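Local coordinates for biliverdin reductase (Synechocystis sp., PDB 5B3T), which probably reduces biliverdin to bilirubin with NADPH as the hydride donor, as a cyanobacterial member of the Gfo/Idh/MocA oxidoreductase family, at residues H100-Y105 / G125-V130. Sequence-based numbering, arbitrary orientation.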
ATOM      1  N   HIS A 100       3.260   4.048 -18.962  1.00 18.22           N
ATOM      2  CA  HIS A 100       2.190   3.659 -18.058  1.00 18.74           C
ATOM      3  C   HIS A 100       2.774   3.359 -16.683  1.00 17.35           C
ATOM      4  O   HIS A 100       3.923   2.925 -16.557  1.00 18.34           O
ATOM      5  CB  HIS A 100       1.445   2.436 -18.596  1.00 18.17           C
ATOM      6  CG  HIS A 100       0.838   2.640 -19.950  1.00 18.99           C
ATOM      7  ND1 HIS A 100      -0.231   3.484 -20.168  1.00 20.06           N
ATOM      8  CD2 HIS A 100       1.150   2.109 -21.156  1.00 19.91           C
ATOM      9  CE1 HIS A 100      -0.551   3.461 -21.450  1.00 21.35           C
ATOM     10  NE2 HIS A 100       0.273   2.636 -22.072  1.00 18.72           N
ATOM     11  N   VAL A 101       1.980   3.600 -15.643  1.00 16.38           N
ATOM     12  CA  VAL A 101       2.455   3.495 -14.267  1.00 16.91           C
ATOM     13  C   VAL A 101       1.471   2.668 -13.451  1.00 17.41           C
ATOM     14  O   VAL A 101       0.263   2.932 -13.464  1.00 16.90           O
ATOM     15  CB  VAL A 101       2.655   4.880 -13.621  1.00 16.61           C
ATOM     16  CG1 VAL A 101       3.088   4.730 -12.169  1.00 15.11           C
ATOM     17  CG2 VAL A 101       3.679   5.693 -14.399  1.00 16.69           C
ATOM     18  N   VAL A 102       1.990   1.664 -12.751  1.00 15.66           N
ATOM     19  CA  VAL A 102       1.263   0.955 -11.707  1.00 16.38           C
ATOM     20  C   VAL A 102       2.074   1.071 -10.427  1.00 16.98           C
ATOM     21  O   VAL A 102       3.287   0.831 -10.434  1.00 16.25           O
ATOM     22  CB  VAL A 102       1.017  -0.522 -12.067  1.00 15.39           C
ATOM     23  CG1 VAL A 102       0.430  -1.268 -10.871  1.00 17.29           C
ATOM     24  CG2 VAL A 102       0.099  -0.628 -13.271  1.00 15.69           C
ATOM     25  N   LEU A 103       1.413   1.450  -9.340  1.00 15.67           N
ATOM     26  CA  LEU A 103       2.063   1.610  -8.050  1.00 16.29           C
ATOM     27  C   LEU A 103       1.428   0.692  -7.019  1.00 15.27           C
ATOM     28  O   LEU A 103       0.212   0.474  -7.027  1.00 15.75           O
ATOM     29  CB  LEU A 103       1.967   3.054  -7.541  1.00 15.72           C
ATOM     30  CG  LEU A 103       2.668   4.194  -8.278  1.00 16.29           C
ATOM     31  CD1 LEU A 103       1.640   5.173  -8.813  1.00 14.91           C
ATOM     32  CD2 LEU A 103       3.644   4.898  -7.345  1.00 14.24           C
ATOM     33  N   GLU A 104       2.262   0.147  -6.142  1.00 13.77           N
ATOM     34  CA  GLU A 104       1.794  -0.278  -4.835  1.00 14.92           C
ATOM     35  C   GLU A 104       1.710   0.963  -3.959  1.00 16.05           C
ATOM     36  O   GLU A 104       2.672   1.732  -3.881  1.00 15.89           O
ATOM     37  CB  GLU A 104       2.742  -1.311  -4.225  1.00 14.41           C
ATOM     38  CG  GLU A 104       2.266  -1.900  -2.902  1.00 15.07           C
ATOM     39  CD  GLU A 104       1.095  -2.852  -3.070  1.00 17.41           C
ATOM     40  OE1 GLU A 104       0.797  -3.238  -4.220  1.00 17.76           O
ATOM     41  OE2 GLU A 104       0.478  -3.225  -2.051  1.00 19.13           O
ATOM     42  N   TYR A 105       0.552   1.182  -3.342  1.00 14.87           N
ATOM     43  CA  TYR A 105       0.340   2.341  -2.478  1.00 15.35           C
ATOM     44  C   TYR A 105       1.512   2.469  -1.502  1.00 14.91           C
ATOM     45  O   TYR A 105       1.971   1.464  -0.966  1.00 15.16           O
ATOM     46  CB  TYR A 105      -0.987   2.210  -1.730  1.00 14.78           C
ATOM     47  CG  TYR A 105      -1.419   3.473  -1.032  1.00 14.53           C
ATOM     48  CD1 TYR A 105      -2.130   4.455  -1.711  1.00 14.03           C
ATOM     49  CD2 TYR A 105      -1.106   3.694   0.303  1.00 14.06           C
ATOM     50  CE1 TYR A 105      -2.521   5.616  -1.079  1.00 15.50           C
ATOM     51  CE2 TYR A 105      -1.490   4.855   0.943  1.00 14.66           C
ATOM     52  CZ  TYR A 105      -2.200   5.812   0.249  1.00 14.56           C
ATOM     53  OH  TYR A 105      -2.587   6.968   0.884  1.00 12.66           O
ATOM     54  N   GLY A 125      -2.463  10.689 -21.588  1.00 24.47           N
ATOM     55  CA  GLY A 125      -3.183   9.508 -22.037  1.00 24.46           C
ATOM     56  C   GLY A 125      -2.521   8.212 -21.622  1.00 25.31           C
ATOM     57  O   GLY A 125      -2.471   7.260 -22.412  1.00 25.14           O
ATOM     58  N   LYS A 126      -2.003   8.156 -20.398  1.00 22.28           N
ATOM     59  CA  LYS A 126      -1.313   6.983 -19.887  1.00 23.47           C
ATOM     60  C   LYS A 126      -2.003   6.484 -18.625  1.00 21.57           C
ATOM     61  O   LYS A 126      -2.636   7.252 -17.896  1.00 22.24           O
ATOM     62  CB  LYS A 126       0.160   7.290 -19.583  1.00 23.06           C
ATOM     63  CG  LYS A 126       0.994   7.628 -20.807  1.00 22.92           C
ATOM     64  CD  LYS A 126       1.301   6.390 -21.634  1.00 21.29           C
ATOM     65  CE  LYS A 126       1.818   6.771 -23.013  1.00 22.67           C
ATOM     66  NZ  LYS A 126       2.365   5.602 -23.755  1.00 22.76           N
ATOM     67  N   LEU A 127      -1.865   5.185 -18.377  1.00 19.41           N
ATOM     68  CA  LEU A 127      -2.447   4.576 -17.191  1.00 19.91           C
ATOM     69  C   LEU A 127      -1.733   5.048 -15.930  1.00 18.46           C
ATOM     70  O   LEU A 127      -0.501   5.113 -15.879  1.00 17.87           O
ATOM     71  CB  LEU A 127      -2.368   3.052 -17.291  1.00 19.79           C
ATOM     72  CG  LEU A 127      -2.832   2.232 -16.085  1.00 20.07           C
ATOM     73  CD1 LEU A 127      -4.322   2.425 -15.840  1.00 18.89           C
ATOM     74  CD2 LEU A 127      -2.492   0.753 -16.267  1.00 17.81           C
ATOM     75  N   LEU A 128      -2.519   5.388 -14.911  1.00 18.15           N
ATOM     76  CA  LEU A 128      -2.019   5.586 -13.554  1.00 19.05           C
ATOM     77  C   LEU A 128      -2.896   4.743 -12.641  1.00 18.84           C
ATOM     78  O   LEU A 128      -4.043   5.111 -12.363  1.00 19.08           O
ATOM     79  CB  LEU A 128      -2.043   7.057 -13.138  1.00 16.69           C
ATOM     80  CG  LEU A 128      -1.625   7.326 -11.688  1.00 18.45           C
ATOM     81  CD1 LEU A 128      -0.175   6.925 -11.455  1.00 15.70           C
ATOM     82  CD2 LEU A 128      -1.839   8.785 -11.325  1.00 20.47           C
ATOM     83  N   HIS A 129      -2.364   3.609 -12.194  1.00 17.50           N
ATOM     84  CA  HIS A 129      -3.124   2.612 -11.456  1.00 17.31           C
ATOM     85  C   HIS A 129      -2.427   2.329 -10.134  1.00 18.32           C
ATOM     86  O   HIS A 129      -1.219   2.073 -10.109  1.00 16.16           O
ATOM     87  CB  HIS A 129      -3.264   1.331 -12.282  1.00 16.56           C
ATOM     88  CG  HIS A 129      -3.951   0.212 -11.564  1.00 18.83           C
ATOM     89  ND1 HIS A 129      -5.268   0.277 -11.168  1.00 19.47           N
ATOM     90  CD2 HIS A 129      -3.503  -1.009 -11.186  1.00 18.55           C
ATOM     91  CE1 HIS A 129      -5.601  -0.854 -10.570  1.00 20.96           C
ATOM     92  NE2 HIS A 129      -4.548  -1.651 -10.568  1.00 20.70           N
ATOM     93  N   VAL A 130      -3.185   2.379  -9.041  1.00 16.64           N
ATOM     94  CA  VAL A 130      -2.652   2.165  -7.702  1.00 17.03           C
ATOM     95  C   VAL A 130      -3.516   1.131  -6.994  1.00 18.41           C
ATOM     96  O   VAL A 130      -4.748   1.237  -6.997  1.00 18.71           O
ATOM     97  CB  VAL A 130      -2.610   3.469  -6.881  1.00 17.30           C
ATOM     98  CG1 VAL A 130      -2.034   3.207  -5.492  1.00 15.13           C
ATOM     99  CG2 VAL A 130      -1.806   4.534  -7.605  1.00 17.09           C
TER
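Strands 100-104 and 128-130 run side by side in parallel, their axes 14° apart, stitched by hydrogen bonds from Val101 N to Leu127 O, His129 N to Val101 O and Leu103 N to His129 O. Where the strands begin, the side chain of His100 adds a fourth link: ND1 accepts the backbone N-H of Leu127 at 3.0 Å, almost straight (175°) and in the ring plane. With CG beside its own backbone N (chi1 -59°), the imidazole reaches across to this N-H as a main-chain carbonyl would. Lys126 crosses the ring at about a right angle and sets its CD over one face, offset toward the rim, 3.7 Å from the His100 ring centroid in a CH-pi contact, while its NZ is hydrogen-bonded to Gly98 O. Were His100 replaced by an alanine, the Leu127 N-H would probably lose this acceptor and Lys126 CD the ring face beneath it. Gly125, with positive phi, ends helix 111-124 in a Schellman motif, a backbone shape that glycine adopts easily. Farther along, beta-branched valines favour the extended backbone, while the longer Leu103 reaches two neighbours: Leu128 CD1 and Val130 CG2 each meet its CD1 at 3.7 Å, on the face packed by helix 87-96. On the other face Val102 CG1 lies at the edge of the His129 ring, 4.0 Å from CD2, and His129 NE2 is hydrogen-bonded to Asp290 OD1 of helix 283-300. Just past strand 100-104, Tyr105, which binds NADP(+), absent from this apo structure, presents its ring edge to Val130 CG1. Strand 100-104, helix 111-124 and strand 128-131 thus form a beta-alpha-beta unit at the margin of the Rossmann-fold sheet, with the cofactor site near the C-terminal ends of its strands.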